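Local coordinates for protein galactitol 1-phosphate 5-dehydrogenase (Escherichia coli, PDB 4UEJ) that oxidises galactitol 1-phosphate to D-tagatose 6-phosphate with NAD(+), as a homodimeric, zinc-dependent member of the alcohol dehydrogenase family, at residues His59-Ala67 / His76-Val84; Phe142-Phe153 / Ile172-Leu183. One frame throughout, in Å; residues are numbered along the deposited sequence.

Contact 1. Residues His59-Ala67 / His76-Val84; sequences HEFSGYIDA and HPGDAVACV. With ZN (zinc ion), chain D.
Two first torsions shape the meeting of F61 and C83: F61 carries CG between its backbone N and carbonyl carbon (chi1 63°), swinging the ring toward the neighbouring strand, and C83, whose CB strand pairing puts over the ring face, holds SG anti to its N (chi1 178°), obliquely beside the same ring. The CB lies 3.5 Å from the ring centroid and 17° off the normal, a CH-pi contact, while SG comes nearest CZ at 3.4 Å. Putting an alanine at F61 would probably strip C83 of this aromatic partner and open a gap beside its sulfur. Behind the side chains runs an antiparallel beta hairpin of the GroES-like domain. Its hydrogen-bonded pair G63/V81 is joined both ways, V81 N to G63 O (2.9 Å) and G63 N to V81 O (3.0 Å). Diagonally from V81, past its pair G63, I65 sets CD1 3.9 Å from V81 CG1, the side chains crossing at about a right angle. I65 O accepts G78 N (2.7 Å), tying the strand to the type II turn H76-D79. At the opposite end H59 NE2 binds (2.1 Å) the zinc ion that is catalytic by similarity; a zinc-bound water donates to E60 OE2, and OE1 pairs with K341.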
loop_
_atom_site.group_PDB
_atom_site.type_symbol
_atom_site.label_atom_id
_atom_site.label_comp_id
_atom_site.label_asym_id
_atom_site.label_seq_id
_atom_site.Cartn_x
_atom_site.Cartn_y
_atom_site.Cartn_z
ATOM N N HIS A 59 19.265 15.396 14.514
ATOM C CA HIS A 59 17.853 15.700 14.751
ATOM C C HIS A 59 17.223 14.855 15.854
ATOM O O HIS A 59 15.995 14.789 15.981
ATOM C CB HIS A 59 17.042 15.541 13.458
ATOM C CG HIS A 59 17.084 14.167 12.864
ATOM N ND1 HIS A 59 18.098 13.745 12.032
ATOM C CD2 HIS A 59 16.217 13.132 12.955
ATOM C CE1 HIS A 59 17.855 12.504 11.641
ATOM N NE2 HIS A 59 16.722 12.112 12.188
ATOM N N GLU A 60 18.073 14.221 16.653
ATOM C CA GLU A 60 17.644 13.344 17.730
ATOM C C GLU A 60 18.358 13.806 18.976
ATOM O O GLU A 60 19.369 13.217 19.358
ATOM C CB GLU A 60 18.008 11.881 17.449
ATOM C CG GLU A 60 17.460 11.281 16.168
ATOM C CD GLU A 60 17.938 9.848 15.966
ATOM O OE1 GLU A 60 18.933 9.460 16.616
ATOM O OE2 GLU A 60 17.314 9.097 15.181
ATOM N N PHE A 61 17.878 14.872 19.599
ATOM C CA PHE A 61 18.626 15.395 20.725
ATOM C C PHE A 61 17.783 16.036 21.809
ATOM O O PHE A 61 16.616 16.360 21.611
ATOM C CB PHE A 61 19.703 16.393 20.249
ATOM C CG PHE A 61 19.179 17.638 19.565
ATOM C CD1 PHE A 61 19.022 17.674 18.190
ATOM C CD2 PHE A 61 18.941 18.798 20.290
ATOM C CE1 PHE A 61 18.584 18.835 17.551
ATOM C CE2 PHE A 61 18.501 19.970 19.656
ATOM C CZ PHE A 61 18.346 19.994 18.295
ATOM N N SER A 62 18.405 16.180 22.976
ATOM C CA SER A 62 17.783 16.827 24.117
ATOM C C SER A 62 18.768 17.768 24.780
ATOM O O SER A 62 19.966 17.727 24.510
ATOM C CB SER A 62 17.297 15.791 25.133
ATOM O OG SER A 62 18.386 15.003 25.579
ATOM N N GLY A 63 18.257 18.604 25.665
ATOM C CA GLY A 63 19.106 19.537 26.375
ATOM C C GLY A 63 18.257 20.439 27.232
ATOM O O GLY A 63 17.090 20.146 27.494
ATOM N N TYR A 64 18.856 21.535 27.685
ATOM C CA TYR A 64 18.165 22.468 28.552
ATOM C C TYR A 64 18.024 23.813 27.875
ATOM O O TYR A 64 18.929 24.255 27.162
ATOM C CB TYR A 64 18.907 22.624 29.877
ATOM C CG TYR A 64 18.985 21.338 30.659
ATOM C CD1 TYR A 64 17.954 20.958 31.508
ATOM C CD2 TYR A 64 20.085 20.503 30.544
ATOM C CE1 TYR A 64 18.020 19.779 32.227
ATOM C CE2 TYR A 64 20.160 19.321 31.260
ATOM C CZ TYR A 64 19.122 18.966 32.096
ATOM O OH TYR A 64 19.191 17.792 32.803
ATOM N N ILE A 65 16.888 24.460 28.101
ATOM C CA ILE A 65 16.696 25.811 27.601
ATOM C C ILE A 65 17.738 26.736 28.232
ATOM O O ILE A 65 17.846 26.833 29.459
ATOM C CB ILE A 65 15.282 26.343 27.895
ATOM C CG1 ILE A 65 14.223 25.483 27.195
ATOM C CG2 ILE A 65 15.174 27.809 27.471
ATOM C CD1 ILE A 65 14.361 25.428 25.692
ATOM N N ASP A 66 18.517 27.388 27.376
ATOM C CA ASP A 66 19.569 28.299 27.810
ATOM C C ASP A 66 19.039 29.723 27.862
ATOM O O ASP A 66 19.447 30.524 28.708
ATOM C CB ASP A 66 20.772 28.215 26.866
ATOM C CG ASP A 66 21.874 29.177 27.242
ATOM O OD1 ASP A 66 22.539 28.944 28.274
ATOM O OD2 ASP A 66 22.077 30.162 26.504
ATOM N N ALA A 67 18.127 30.025 26.943
ATOM C CA ALA A 67 17.521 31.349 26.837
ATOM C C ALA A 67 16.257 31.268 25.979
ATOM O O ALA A 67 16.104 30.342 25.179
ATOM C CB ALA A 67 18.505 32.343 26.245
ATOM N N HIS A 76 11.278 28.216 30.189
ATOM C CA HIS A 76 12.206 29.020 30.962
ATOM C C HIS A 76 13.579 28.372 30.956
ATOM O O HIS A 76 13.685 27.157 30.760
ATOM C CB HIS A 76 11.677 29.197 32.389
ATOM C CG HIS A 76 10.313 29.813 32.444
ATOM N ND1 HIS A 76 9.158 29.081 32.269
ATOM C CD2 HIS A 76 9.920 31.097 32.618
ATOM C CE1 HIS A 76 8.112 29.884 32.350
ATOM N NE2 HIS A 76 8.547 31.114 32.558
ATOM N N PRO A 77 14.637 29.181 31.132
ATOM C CA PRO A 77 15.995 28.643 31.256
ATOM C C PRO A 77 16.072 27.510 32.282
ATOM O O PRO A 77 15.597 27.657 33.408
ATOM C CB PRO A 77 16.811 29.853 31.717
ATOM C CG PRO A 77 16.081 31.023 31.159
ATOM C CD PRO A 77 14.620 30.655 31.191
ATOM N N GLY A 78 16.653 26.387 31.882
ATOM C CA GLY A 78 16.759 25.236 32.760
ATOM C C GLY A 78 15.758 24.142 32.447
ATOM O O GLY A 78 15.943 23.001 32.858
ATOM N N ASP A 79 14.699 24.481 31.715
ATOM C CA ASP A 79 13.704 23.479 31.337
ATOM C C ASP A 79 14.307 22.454 30.391
ATOM O O ASP A 79 15.060 22.798 29.482
ATOM C CB ASP A 79 12.479 24.129 30.687
ATOM C CG ASP A 79 11.653 24.929 31.673
ATOM O OD1 ASP A 79 11.901 24.807 32.893
ATOM O OD2 ASP A 79 10.751 25.669 31.235
ATOM N N ALA A 80 13.978 21.189 30.625
ATOM C CA ALA A 80 14.446 20.100 29.779
ATOM C C ALA A 80 13.558 19.968 28.558
ATOM O O ALA A 80 12.336 20.013 28.675
ATOM C CB ALA A 80 14.466 18.801 30.557
ATOM N N VAL A 81 14.172 19.807 27.389
ATOM C CA VAL A 81 13.422 19.650 26.147
ATOM C C VAL A 81 14.047 18.605 25.230
ATOM O O VAL A 81 15.242 18.317 25.316
ATOM C CB VAL A 81 13.323 20.984 25.361
ATOM C CG1 VAL A 81 12.497 22.001 26.126
ATOM C CG2 VAL A 81 14.713 21.527 25.059
ATOM N N ALA A 82 13.218 18.028 24.366
ATOM C CA ALA A 82 13.701 17.298 23.199
ATOM C C ALA A 82 13.442 18.149 21.980
ATOM O O ALA A 82 12.511 18.935 21.975
ATOM C CB ALA A 82 13.002 15.957 23.054
ATOM N N CYS A 83 14.251 17.982 20.944
ATOM C CA CYS A 83 14.011 18.694 19.700
ATOM C C CYS A 83 12.902 18.045 18.872
ATOM O O CYS A 83 12.870 16.829 18.723
ATOM C CB CYS A 83 15.288 18.756 18.882
ATOM S SG CYS A 83 15.100 19.556 17.295
ATOM N N VAL A 84 12.007 18.885 18.353
ATOM C CA VAL A 84 11.025 18.505 17.347
ATOM C C VAL A 84 11.567 19.069 16.040
ATOM O O VAL A 84 11.443 20.261 15.789
ATOM C CB VAL A 84 9.636 19.079 17.657
ATOM C CG1 VAL A 84 8.611 18.621 16.617
ATOM C CG2 VAL A 84 9.204 18.681 19.052
HETATM ZN ZN ZN D . 15.695 10.299 12.031
HETATM O O HOH W 1 15.002 15.293 18.736
HETATM O O HOH W 2 15.199 9.552 13.829
#

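Contact 2. Residues Phe142-Phe153 / Ile172-Leu183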
loop_
_atom_site.group_PDB
_atom_site.type_symbol
_atom_site.label_atom_id
_atom_site.label_comp_id
_atom_site.label_asym_id
_atom_site.label_seq_id
_atom_site.Cartn_x
_atom_site.Cartn_y
_atom_site.Cartn_z
ATOM N N PHE A 142 15.977 10.176 22.634
ATOM C CA PHE A 142 15.366 9.013 21.997
ATOM C C PHE A 142 13.911 9.237 21.660
ATOM O O PHE A 142 13.295 8.397 20.998
ATOM C CB PHE A 142 15.501 7.772 22.888
ATOM C CG PHE A 142 16.874 7.172 22.869
ATOM C CD1 PHE A 142 17.850 7.632 23.728
ATOM C CD2 PHE A 142 17.193 6.168 21.967
ATOM C CE1 PHE A 142 19.125 7.081 23.714
ATOM C CE2 PHE A 142 18.466 5.616 21.947
ATOM C CZ PHE A 142 19.434 6.080 22.823
ATOM N N ILE A 143 13.359 10.368 22.094
ATOM C CA ILE A 143 11.938 10.606 21.850
ATOM C C ILE A 143 11.611 10.672 20.365
ATOM O O ILE A 143 10.650 10.048 19.919
ATOM C CB ILE A 143 11.465 11.884 22.532
ATOM C CG1 ILE A 143 11.535 11.694 24.043
ATOM C CG2 ILE A 143 10.036 12.231 22.113
ATOM C CD1 ILE A 143 10.838 12.785 24.790
ATOM N N GLU A 144 12.406 11.420 19.603
ATOM C CA GLU A 144 12.183 11.533 18.175
ATOM C C GLU A 144 12.231 10.152 17.471
ATOM O O GLU A 144 11.290 9.808 16.738
ATOM C CB GLU A 144 13.181 12.536 17.579
ATOM C CG GLU A 144 12.778 13.105 16.231
ATOM C CD GLU A 144 13.189 12.233 15.079
ATOM O OE1 GLU A 144 13.914 11.244 15.311
ATOM O OE2 GLU A 144 12.765 12.523 13.937
ATOM N N PRO A 145 13.281 9.337 17.718
ATOM C CA PRO A 145 13.238 8.029 17.045
ATOM C C PRO A 145 12.115 7.094 17.543
ATOM O O PRO A 145 11.617 6.290 16.734
ATOM C CB PRO A 145 14.640 7.439 17.324
ATOM C CG PRO A 145 15.218 8.262 18.417
ATOM C CD PRO A 145 14.627 9.631 18.246
ATOM N N ILE A 146 11.685 7.221 18.798
ATOM C CA ILE A 146 10.513 6.469 19.262
ATOM C C ILE A 146 9.291 6.837 18.432
ATOM O O ILE A 146 8.533 5.973 17.990
ATOM C CB ILE A 146 10.219 6.733 20.731
ATOM C CG1 ILE A 146 11.322 6.112 21.583
ATOM C CG2 ILE A 146 8.882 6.095 21.149
ATOM C CD1 ILE A 146 11.294 6.620 22.978
ATOM N N THR A 147 9.113 8.132 18.204
ATOM C CA THR A 147 7.904 8.560 17.510
ATOM C C THR A 147 7.843 8.094 16.066
ATOM O O THR A 147 6.769 8.079 15.501
ATOM C CB THR A 147 7.713 10.093 17.518
ATOM O OG1 THR A 147 8.780 10.733 16.801
ATOM C CG2 THR A 147 7.626 10.611 18.969
ATOM N N VAL A 148 8.977 7.736 15.469
ATOM C CA VAL A 148 8.962 7.200 14.109
ATOM C C VAL A 148 8.078 5.945 14.044
ATOM O O VAL A 148 7.148 5.849 13.216
ATOM C CB VAL A 148 10.371 6.871 13.619
ATOM C CG1 VAL A 148 10.319 6.183 12.276
ATOM C CG2 VAL A 148 11.204 8.151 13.526
ATOM N N GLY A 149 8.360 4.995 14.926
ATOM C CA GLY A 149 7.596 3.767 15.002
ATOM C C GLY A 149 6.173 4.026 15.439
ATOM O O GLY A 149 5.246 3.427 14.908
ATOM N N LEU A 150 5.997 4.933 16.394
ATOM C CA LEU A 150 4.671 5.253 16.884
ATOM C C LEU A 150 3.817 5.850 15.774
ATOM O O LEU A 150 2.619 5.597 15.716
ATOM C CB LEU A 150 4.724 6.223 18.058
ATOM C CG LEU A 150 5.278 5.621 19.355
ATOM C CD1 LEU A 150 5.168 6.675 20.469
ATOM C CD2 LEU A 150 4.480 4.391 19.732
ATOM N N HIS A 151 4.438 6.649 14.914
ATOM C CA HIS A 151 3.702 7.263 13.810
ATOM C C HIS A 151 3.192 6.198 12.850
ATOM O O HIS A 151 2.049 6.262 12.398
ATOM C CB HIS A 151 4.575 8.256 13.043
ATOM C CG HIS A 151 3.835 8.968 11.957
ATOM N ND1 HIS A 151 2.786 9.827 12.215
ATOM C CD2 HIS A 151 3.962 8.928 10.611
ATOM C CE1 HIS A 151 2.305 10.288 11.074
ATOM N NE2 HIS A 151 3.011 9.767 10.083
ATOM N N ALA A 152 4.044 5.225 12.543
ATOM C CA ALA A 152 3.615 4.094 11.704
ATOM C C ALA A 152 2.474 3.308 12.345
ATOM O O ALA A 152 1.501 2.981 11.651
ATOM C CB ALA A 152 4.776 3.182 11.401
ATOM N N PHE A 153 2.570 2.998 13.644
ATOM C CA PHE A 153 1.446 2.346 14.341
ATOM C C PHE A 153 0.162 3.175 14.252
ATOM O O PHE A 153 -0.936 2.646 14.054
ATOM C CB PHE A 153 1.775 2.092 15.822
ATOM C CG PHE A 153 2.871 1.088 16.044
ATOM C CD1 PHE A 153 3.176 0.136 15.086
ATOM C CD2 PHE A 153 3.613 1.107 17.216
ATOM C CE1 PHE A 153 4.190 -0.792 15.295
ATOM C CE2 PHE A 153 4.632 0.176 17.428
ATOM C CZ PHE A 153 4.928 -0.758 16.462
ATOM N N ILE A 172 15.541 2.298 15.352
ATOM C CA ILE A 172 14.128 2.519 15.100
ATOM C C ILE A 172 13.340 1.226 15.263
ATOM O O ILE A 172 12.316 1.193 15.939
ATOM C CB ILE A 172 13.887 3.081 13.687
ATOM C CG1 ILE A 172 14.578 4.435 13.532
ATOM C CG2 ILE A 172 12.392 3.220 13.415
ATOM C CD1 ILE A 172 14.065 5.460 14.495
ATOM N N GLY A 173 13.836 0.163 14.650
ATOM C CA GLY A 173 13.202 -1.147 14.761
ATOM C C GLY A 173 13.141 -1.705 16.174
ATOM O O GLY A 173 12.115 -2.241 16.600
ATOM N N LEU A 174 14.244 -1.606 16.914
ATOM C CA LEU A 174 14.243 -2.113 18.269
ATOM C C LEU A 174 13.284 -1.318 19.141
ATOM O O LEU A 174 12.622 -1.884 19.998
ATOM C CB LEU A 174 15.652 -2.075 18.860
ATOM C CG LEU A 174 16.614 -3.061 18.203
ATOM C CD1 LEU A 174 18.062 -2.826 18.659
ATOM C CD2 LEU A 174 16.174 -4.489 18.533
ATOM N N LEU A 175 13.217 -0.001 18.936
ATOM C CA LEU A 175 12.258 0.816 19.689
ATOM C C LEU A 175 10.828 0.403 19.349
ATOM O O LEU A 175 9.970 0.305 20.231
ATOM C CB LEU A 175 12.464 2.306 19.410
ATOM C CG LEU A 175 13.746 2.883 20.050
ATOM C CD1 LEU A 175 14.064 4.249 19.423
ATOM C CD2 LEU A 175 13.595 3.014 21.534
ATOM N N ALA A 176 10.585 0.155 18.066
ATOM C CA ALA A 176 9.268 -0.269 17.612
ATOM C C ALA A 176 8.829 -1.581 18.267
ATOM O O ALA A 176 7.659 -1.756 18.603
ATOM C CB ALA A 176 9.250 -0.400 16.093
ATOM N N ILE A 177 9.759 -2.506 18.453
ATOM C CA ILE A 177 9.444 -3.732 19.178
ATOM C C ILE A 177 8.949 -3.431 20.574
ATOM O O ILE A 177 7.905 -3.943 20.992
ATOM C CB ILE A 177 10.661 -4.651 19.266
ATOM C CG1 ILE A 177 11.019 -5.155 17.866
ATOM C CG2 ILE A 177 10.389 -5.797 20.239
ATOM C CD1 ILE A 177 12.352 -5.868 17.801
ATOM N N GLN A 178 9.698 -2.593 21.289
ATOM C CA GLN A 178 9.342 -2.218 22.646
ATOM C C GLN A 178 7.986 -1.527 22.708
ATOM O O GLN A 178 7.185 -1.804 23.607
ATOM C CB GLN A 178 10.423 -1.316 23.248
ATOM C CG GLN A 178 11.787 -1.954 23.312
ATOM C CD GLN A 178 12.798 -1.044 23.973
ATOM O OE1 GLN A 178 12.434 -0.208 24.789
ATOM N NE2 GLN A 178 14.068 -1.195 23.618
ATOM N N CYS A 179 7.721 -0.640 21.746
ATOM C CA CYS A 179 6.447 0.070 21.733
ATOM C C CYS A 179 5.285 -0.882 21.427
ATOM O O CYS A 179 4.252 -0.816 22.085
ATOM C CB CYS A 179 6.468 1.214 20.729
ATOM S SG CYS A 179 7.521 2.586 21.284
ATOM N N ALA A 180 5.481 -1.781 20.469
ATOM C CA ALA A 180 4.447 -2.766 20.138
ATOM C C ALA A 180 4.050 -3.592 21.353
ATOM O O ALA A 180 2.873 -3.849 21.582
ATOM C CB ALA A 180 4.918 -3.680 19.006
ATOM N N VAL A 181 5.033 -4.022 22.133
ATOM C CA VAL A 181 4.747 -4.788 23.334
ATOM C C VAL A 181 3.952 -3.946 24.329
ATOM O O VAL A 181 2.964 -4.405 24.898
ATOM C CB VAL A 181 6.046 -5.300 23.985
ATOM C CG1 VAL A 181 5.747 -5.960 25.308
ATOM C CG2 VAL A 181 6.725 -6.274 23.033
ATOM N N ALA A 182 4.371 -2.700 24.506
ATOM C CA ALA A 182 3.765 -1.837 25.504
ATOM C C ALA A 182 2.324 -1.465 25.147
ATOM O O ALA A 182 1.490 -1.201 26.028
ATOM C CB ALA A 182 4.617 -0.575 25.675
ATOM N N LEU A 183 2.043 -1.451 23.854
ATOM C CA LEU A 183 0.768 -1.000 23.318
ATOM C C LEU A 183 -0.165 -2.168 23.022
ATOM O O LEU A 183 -1.202 -2.002 22.378
ATOM C CB LEU A 183 0.991 -0.183 22.051
ATOM C CG LEU A 183 1.823 1.090 22.258
ATOM C CD1 LEU A 183 2.218 1.632 20.917
ATOM C CD2 LEU A 183 1.049 2.115 23.054
HETATM O O HOH W 3 10.704 3.675 16.495
#
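F153 reaches from helix 143-153 to helix 172-182, and its ring can be followed outward. CB leaves the backbone toward the other helix, with CG anti to the carbonyl carbon (chi1 -66°). On the rim, CD2 meets L183 CD1 at 4.0 Å. CE2 comes next, 3.9 Å from C179 CB, which lies at the ring edge. CZ, the tip, stops 3.6 Å from A176 O, again near the ring plane, and also touches the methyl of A180. One face of the ring is met by G149 O of its own helix.

Further back along the helix, I146 and L150 meet C179 SG through CG2 and CD2, and the side chains of I146 and L175 cross at about a right angle, with CG1 against CD2. At the N-terminal end P145 CB lies 3.9 Å from L175 CD1. The short axes approach to 8.4 Å at -62°, and G149 helps explain this closeness: a CB modelled there would sit 3.3 Å from A176 CB.

Helix 171-182 carries G173 of what is probably the Rossmann-type GxGxxG motif, consistent with its NAD-binding family; both helices also pack on strand 231-235 of the parallel sheet, F153 and A176 each touching L234. A water lies 2.8 Å from P145 O and 3.0 Å from I172 O, placed to bridge them, and accepts a weak bond from G149 N. The direct side-chain to side-chain contacts are apolar, although the F153 rim also meets the backbone at A176 O and A180 N, so the fit of branches into the opposing helix probably governs the packing angle.

The hairpin of contact 1 precedes the helix pair of contact 2 along the chain, and their centres lie 21 Å apart. Contact 1 belongs to the mixed sheet of the GroES-like domain, which strand 60-68 enters between 27-36 and 80-83; contact 2 packs helices 143-155 and 171-182, both of which touch strand 231-235 of the parallel sheet. The N-terminal part of helix 143-155 connects them: E144 CG lies 3.6 Å from H59 O. H59 and C38 bind the zinc that is catalytic by similarity; E144, a ligand by similarity, does not coordinate it here, its nearer oxygen OE1 lying 3.9 Å from the zinc. Contact 1 thus reaches the zinc region from the GroES-like part, contact 2 from the side of the parallel sheet.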